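Local coordinates for protein methyl-coenzyme M reductase gamma subunit (Methermicoccus shengliensis DSM 18856, PDB 7NKG) that forms part of methyl-coenzyme M reductase, the nickel factor 430 enzyme that probably releases methane from methyl-coenzyme M with coenzyme B as the reductant, at residues Y85-D90 against A154-H159; I183-D188 against V198-P203. One frame throughout, in Å; residues are numbered along the deposited sequence.

Contact 1: residues Y85-D90 against A154-H159; sequences YVQWTD and ATVHGH. With F43 (factor 430), chain V.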
# COMPACT_ATOMS: atom_id res chain seq x y z
N TYR C 85 2.01 -35.76 -16.74
CA TYR C 85 2.68 -34.98 -17.77
C TYR C 85 3.78 -35.71 -18.55
O TYR C 85 4.31 -36.73 -18.09
CB TYR C 85 3.26 -33.74 -17.08
CG TYR C 85 4.47 -34.07 -16.26
CD1 TYR C 85 4.34 -34.52 -14.95
CD2 TYR C 85 5.74 -34.02 -16.80
CE1 TYR C 85 5.43 -34.99 -14.24
CE2 TYR C 85 6.84 -34.43 -16.09
CZ TYR C 85 6.68 -35.00 -14.85
OH TYR C 85 7.81 -35.32 -14.15
N VAL C 86 4.12 -35.14 -19.71
CA VAL C 86 5.22 -35.57 -20.58
C VAL C 86 5.96 -34.27 -20.90
O VAL C 86 5.34 -33.37 -21.47
CB VAL C 86 4.70 -36.25 -21.87
CG1 VAL C 86 5.84 -36.50 -22.86
CG2 VAL C 86 3.98 -37.56 -21.54
N GLN C 87 7.22 -34.13 -20.48
CA GLN C 87 7.98 -32.90 -20.73
C GLN C 87 9.25 -33.21 -21.51
O GLN C 87 10.01 -34.08 -21.11
CB GLN C 87 8.31 -32.18 -19.42
CG GLN C 87 9.08 -30.88 -19.64
CD GLN C 87 8.97 -29.95 -18.47
OE1 GLN C 87 8.01 -29.18 -18.36
NE2 GLN C 87 9.93 -30.01 -17.55
N TRP C 88 9.48 -32.43 -22.58
CA TRP C 88 10.62 -32.59 -23.48
C TRP C 88 11.52 -31.36 -23.52
O TRP C 88 11.02 -30.24 -23.48
CB TRP C 88 10.10 -32.80 -24.92
CG TRP C 88 9.70 -34.21 -25.21
CD1 TRP C 88 8.44 -34.73 -25.24
CD2 TRP C 88 10.59 -35.30 -25.50
NE1 TRP C 88 8.48 -36.07 -25.52
CE2 TRP C 88 9.79 -36.45 -25.69
CE3 TRP C 88 11.98 -35.41 -25.63
CZ2 TRP C 88 10.34 -37.70 -26.01
CZ3 TRP C 88 12.52 -36.65 -25.91
CH2 TRP C 88 11.70 -37.77 -26.11
N THR C 89 12.82 -31.59 -23.67
CA THR C 89 13.82 -30.56 -23.92
C THR C 89 14.41 -30.91 -25.28
O THR C 89 14.70 -32.09 -25.53
CB THR C 89 14.88 -30.54 -22.83
OG1 THR C 89 14.25 -30.17 -21.60
CG2 THR C 89 16.02 -29.56 -23.14
N ASP C 90 14.56 -29.91 -26.16
CA ASP C 90 15.03 -30.16 -27.53
C ASP C 90 16.19 -29.24 -27.87
O ASP C 90 16.07 -28.02 -27.76
CB ASP C 90 13.86 -29.89 -28.49
CG ASP C 90 12.74 -30.89 -28.31
OD1 ASP C 90 12.94 -32.06 -28.67
OD2 ASP C 90 11.67 -30.49 -27.80
N ALA C 154 12.34 -32.15 -14.81
CA ALA C 154 13.04 -31.25 -13.89
C ALA C 154 14.54 -31.17 -14.29
O ALA C 154 15.07 -32.13 -14.86
CB ALA C 154 12.92 -31.74 -12.46
N THR C 155 15.22 -30.06 -13.98
CA THR C 155 16.64 -29.84 -14.31
C THR C 155 16.82 -29.99 -15.84
O THR C 155 17.51 -30.87 -16.33
CB THR C 155 17.54 -30.77 -13.49
OG1 THR C 155 17.12 -30.76 -12.13
CG2 THR C 155 19.00 -30.40 -13.61
N VAL C 156 16.15 -29.11 -16.57
CA VAL C 156 16.01 -29.21 -18.01
C VAL C 156 17.20 -28.66 -18.80
O VAL C 156 17.31 -28.97 -19.99
CB VAL C 156 14.69 -28.54 -18.47
CG1 VAL C 156 13.50 -29.13 -17.71
CG2 VAL C 156 14.73 -27.01 -18.32
N HIS C 157 18.07 -27.84 -18.18
CA HIS C 157 19.21 -27.16 -18.82
C HIS C 157 19.90 -27.98 -19.93
O HIS C 157 20.26 -29.13 -19.69
CB HIS C 157 20.26 -26.79 -17.77
CG HIS C 157 21.28 -25.80 -18.24
ND1 HIS C 157 20.94 -24.49 -18.50
CD2 HIS C 157 22.62 -25.95 -18.40
CE1 HIS C 157 22.07 -23.89 -18.87
NE2 HIS C 157 23.11 -24.72 -18.81
N GLY C 158 20.03 -27.40 -21.11
CA GLY C 158 20.70 -28.08 -22.21
C GLY C 158 20.27 -27.67 -23.61
O GLY C 158 21.07 -27.82 -24.54
N HIS C 159 19.04 -27.15 -23.80
CA HIS C 159 18.56 -26.81 -25.15
C HIS C 159 19.51 -25.89 -25.91
O HIS C 159 19.73 -26.07 -27.10
CB HIS C 159 17.12 -26.24 -25.14
CG HIS C 159 17.02 -24.77 -24.84
ND1 HIS C 159 17.22 -24.28 -23.56
CD2 HIS C 159 16.77 -23.73 -25.67
CE1 HIS C 159 17.03 -22.97 -23.64
NE2 HIS C 159 16.78 -22.58 -24.89
NI F43 V . 13.54 -20.54 -13.73
NA F43 V . 13.54 -20.19 -11.68
CHA F43 V . 14.70 -18.09 -11.93
C1A F43 V . 14.19 -19.26 -11.13
C2A F43 V . 14.44 -19.48 -9.64
C3A F43 V . 14.04 -20.96 -9.50
C4A F43 V . 12.96 -21.04 -10.61
C5A F43 V . 13.47 -18.62 -8.79
C6A F43 V . 13.70 -18.80 -7.29
O7A F43 V . 14.63 -18.25 -6.70
N8A F43 V . 12.83 -19.49 -6.65
C9A F43 V . 15.89 -19.11 -9.30
CAA F43 V . 15.20 -21.99 -9.66
CBA F43 V . 16.07 -22.09 -8.41
CCA F43 V . 16.54 -23.49 -8.15
ODA F43 V . 17.17 -24.11 -9.05
OEA F43 V . 16.30 -23.97 -7.01
NB F43 V . 12.13 -22.02 -13.43
CHB F43 V . 12.62 -22.45 -11.11
C1B F43 V . 11.50 -22.39 -12.14
C2B F43 V . 10.80 -23.76 -12.41
C3B F43 V . 11.40 -24.24 -13.73
C4B F43 V . 11.93 -22.95 -14.30
N5B F43 V . 10.38 -21.56 -11.69
C6B F43 V . 9.19 -22.12 -11.86
O7B F43 V . 8.11 -21.69 -11.46
C8B F43 V . 9.32 -23.39 -12.65
C9B F43 V . 10.80 -24.78 -11.25
CAB F43 V . 12.57 -25.24 -13.53
CBB F43 V . 13.25 -25.68 -14.83
CCB F43 V . 14.03 -26.96 -14.57
ODB F43 V . 15.26 -27.01 -14.79
OEB F43 V . 13.40 -27.97 -14.16
NC F43 V . 13.82 -21.05 -15.70
CHC F43 V . 12.27 -22.87 -15.74
C1C F43 V . 13.15 -22.04 -16.32
C2C F43 V . 13.43 -22.13 -17.78
C3C F43 V . 14.72 -21.30 -17.87
C4C F43 V . 14.72 -20.51 -16.58
C5C F43 V . 12.28 -21.43 -18.50
C6C F43 V . 12.47 -21.63 -20.01
O7C F43 V . 12.64 -22.79 -20.44
O8C F43 V . 12.43 -20.65 -20.78
C8C F43 V . 15.98 -22.17 -17.93
C9C F43 V . 16.09 -22.95 -19.25
CAC F43 V . 17.47 -23.55 -19.48
OBC F43 V . 17.70 -24.06 -20.61
OCC F43 V . 18.34 -23.54 -18.57
ND F43 V . 15.16 -19.30 -13.96
CHD F43 V . 15.56 -19.46 -16.34
C5D F43 V . 17.44 -17.25 -15.85
C6D F43 V . 17.52 -17.92 -17.22
C7D F43 V . 16.27 -18.74 -17.45
O8D F43 V . 15.93 -18.83 -18.61
C9D F43 V . 17.92 -17.42 -12.49
CAD F43 V . 18.74 -16.19 -12.87
OBD F43 V . 19.98 -16.17 -12.59
OCD F43 V . 18.23 -15.21 -13.47
C1D F43 V . 15.84 -19.05 -15.08
C2D F43 V . 17.10 -18.27 -14.76
C3D F43 V . 16.74 -17.66 -13.41
C4D F43 V . 15.80 -18.69 -12.80
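The wall of the factor 430 pocket is two layers deep here: T89 and Q87 back V156, whose loop grips the cofactor. The two branches of T89 bracket V156: OG1 is 3.6 Å from V156 CB and CG2 is 3.5 Å from V156 O. OG1 stands beside the backbone N (chi1 -64°), where it bonds G120 O, and the CG2 methyl takes the position opposite that N, so a threonine serves both neighbours. With an alanine here, the G120 carbonyl would probably lose its hydroxyl mate and a gap would open beside V156. The Q87 side chain crosses that of V156 at about a right angle, with Q87 NE2 3.7 Å from V156 CG1, while R152 O holds NE2 and R121 NE holds OE1. Strand 83-90 lies inside a four-stranded antiparallel sheet; the loop after its neighbour 149-151 turns back, and the direction of 154-159 is 19° from that of 87-90. At the far end D90 O sits 3.3 Å from H159 CB. The cofactor's carboxylates take up donors of the loop: T155 N to OEB (2.8 Å) and V156 N to ODB (2.9 Å) hold one group. Another is met in the ring planes, by H157 ND1 at OCC (2.8 Å, N-H...O 169°) and weakly by H159 ND1 at OBC (3.0 Å). Histidine suits both places because its other nitrogen, NE2, bonds a basic side chain of another protein's chain.

Contact 2: residues I183-D188 against V198-P203; sequences IIMDKD and VDLGKP
The beta hairpin of strands 182-187 and 193-201 is clasped here at M185 and V198, a hydrogen-bonded antiparallel pair. M185 N reaches V198 O at 2.9 Å, nearly straight (N-H...O 173°), and V198 N returns a bond to M185 O, also 2.9 Å. Next along, I184 and D199 form a non-hydrogen-bonded pair; I184 CD1 comes within 4.1 Å of D199 CA. Strand 182-187 is the middle one of a three-stranded antiparallel sheet, with 176-179 along its other edge. I40 of helix 34-41 covers M185 and V198, where apolar side chains suit the burial. M185 CB also meets L200 CD1 at 4.0 Å, while I183 splits its branches, CG2 going to L200 CB (4.1 Å) and CG1 to the ring of P203; P146 covers I183 and L200. I183 O accepts from L200 N at 2.9 Å. The outgoing end is shaped by an Asx turn. D199 swings CG away from its own backbone N (chi1 -172°), which lets OD1 accept from G201 N at 2.9 Å and also take the T182 hydroxyl. G201 has a positive phi (80°), a conformation a side chain would strain, which is why glycine suits it; its carbonyl O accepts from I183 N at 3.0 Å.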
# COMPACT_ATOMS: atom_id res chain seq x y z
N ILE C 183 20.97 -45.09 -27.80
CA ILE C 183 20.63 -44.20 -26.69
C ILE C 183 19.93 -45.03 -25.64
O ILE C 183 18.90 -45.65 -25.92
CB ILE C 183 19.77 -43.00 -27.12
CG1 ILE C 183 20.59 -42.07 -28.07
CG2 ILE C 183 19.24 -42.24 -25.86
CD1 ILE C 183 21.69 -41.16 -27.40
N ILE C 184 20.46 -44.99 -24.42
CA ILE C 184 19.90 -45.71 -23.29
C ILE C 184 19.37 -44.69 -22.31
O ILE C 184 20.12 -43.81 -21.90
CB ILE C 184 20.99 -46.58 -22.59
CG1 ILE C 184 21.46 -47.74 -23.51
CG2 ILE C 184 20.52 -47.10 -21.21
CD1 ILE C 184 20.42 -48.75 -23.93
N MET C 185 18.12 -44.86 -21.87
CA MET C 185 17.52 -44.06 -20.82
C MET C 185 17.30 -45.02 -19.64
O MET C 185 16.55 -45.98 -19.77
CB MET C 185 16.18 -43.47 -21.29
CG MET C 185 15.61 -42.53 -20.29
SD MET C 185 14.19 -41.62 -20.89
CE MET C 185 13.99 -40.48 -19.51
N ASP C 186 17.99 -44.80 -18.52
CA ASP C 186 17.90 -45.68 -17.35
C ASP C 186 17.48 -44.94 -16.05
O ASP C 186 17.72 -45.43 -14.95
CB ASP C 186 19.22 -46.46 -17.16
CG ASP C 186 20.45 -45.60 -16.97
OD1 ASP C 186 20.29 -44.36 -16.79
OD2 ASP C 186 21.57 -46.16 -17.01
N LYS C 187 16.85 -43.77 -16.21
CA LYS C 187 16.26 -42.99 -15.13
C LYS C 187 14.94 -42.45 -15.68
O LYS C 187 14.81 -42.29 -16.91
CB LYS C 187 17.16 -41.83 -14.73
CG LYS C 187 18.61 -42.20 -14.48
CD LYS C 187 19.34 -41.07 -13.79
CE LYS C 187 20.81 -41.41 -13.68
NZ LYS C 187 21.59 -40.31 -13.09
N ASP C 188 13.96 -42.19 -14.82
CA ASP C 188 12.70 -41.61 -15.30
C ASP C 188 12.91 -40.11 -15.65
O ASP C 188 13.99 -39.56 -15.44
CB ASP C 188 11.53 -41.85 -14.32
CG ASP C 188 11.59 -41.10 -13.02
OD1 ASP C 188 12.34 -40.11 -12.94
OD2 ASP C 188 10.87 -41.51 -12.07
N VAL C 198 16.10 -48.61 -20.85
CA VAL C 198 15.16 -48.45 -21.95
C VAL C 198 15.98 -48.02 -23.16
O VAL C 198 16.73 -47.05 -23.10
CB VAL C 198 14.01 -47.47 -21.63
CG1 VAL C 198 13.15 -47.22 -22.86
CG2 VAL C 198 13.16 -48.01 -20.48
N ASP C 199 15.86 -48.78 -24.25
CA ASP C 199 16.59 -48.52 -25.48
C ASP C 199 15.78 -47.61 -26.40
O ASP C 199 14.78 -48.05 -26.99
CB ASP C 199 16.91 -49.86 -26.17
CG ASP C 199 17.84 -49.76 -27.37
OD1 ASP C 199 18.12 -48.62 -27.81
OD2 ASP C 199 18.27 -50.81 -27.86
N LEU C 200 16.20 -46.35 -26.53
CA LEU C 200 15.56 -45.38 -27.42
C LEU C 200 16.13 -45.37 -28.85
O LEU C 200 15.71 -44.55 -29.65
CB LEU C 200 15.61 -43.98 -26.80
CG LEU C 200 15.00 -43.82 -25.40
CD1 LEU C 200 15.09 -42.36 -24.95
CD2 LEU C 200 13.55 -44.29 -25.33
N GLY C 201 17.02 -46.31 -29.18
CA GLY C 201 17.50 -46.46 -30.53
C GLY C 201 18.57 -45.48 -30.93
O GLY C 201 19.11 -44.74 -30.10
N LYS C 202 18.87 -45.49 -32.22
CA LYS C 202 19.96 -44.71 -32.74
C LYS C 202 19.66 -43.21 -32.82
O LYS C 202 18.52 -42.83 -33.11
CB LYS C 202 20.37 -45.21 -34.13
CG LYS C 202 19.36 -44.91 -35.24
CD LYS C 202 19.58 -45.76 -36.49
CE LYS C 202 18.49 -45.56 -37.52
NZ LYS C 202 17.19 -46.21 -37.18
N PRO C 203 20.68 -42.34 -32.68
CA PRO C 203 20.44 -40.91 -32.95
C PRO C 203 20.28 -40.66 -34.44
O PRO C 203 20.76 -41.44 -35.27
CB PRO C 203 21.76 -40.25 -32.52
CG PRO C 203 22.49 -41.28 -31.73
CD PRO C 203 22.10 -42.57 -32.37

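Contact 1 closes before contact 2 opens along the chain; their centres lie 15 Å apart and their nearest atoms about 6 Å, without touching. Strand 85-90 of contact 1 belongs to a four-stranded antiparallel sheet and its partner is a loop, whereas both segments of contact 2 lie largely in a three-stranded one. R175, between the contacts, bonds the carbonyls of A154 and T155 and pairs by backbone with D186, while Q189, in the turn between the strands of contact 2, bonds the backbone of Y85 and Q87. Contact 1 faces factor 430 and two other protein chains; M185 is about 14 Å from factor 430 by its side chain, so contact 2 is probably a second layer behind the pocket.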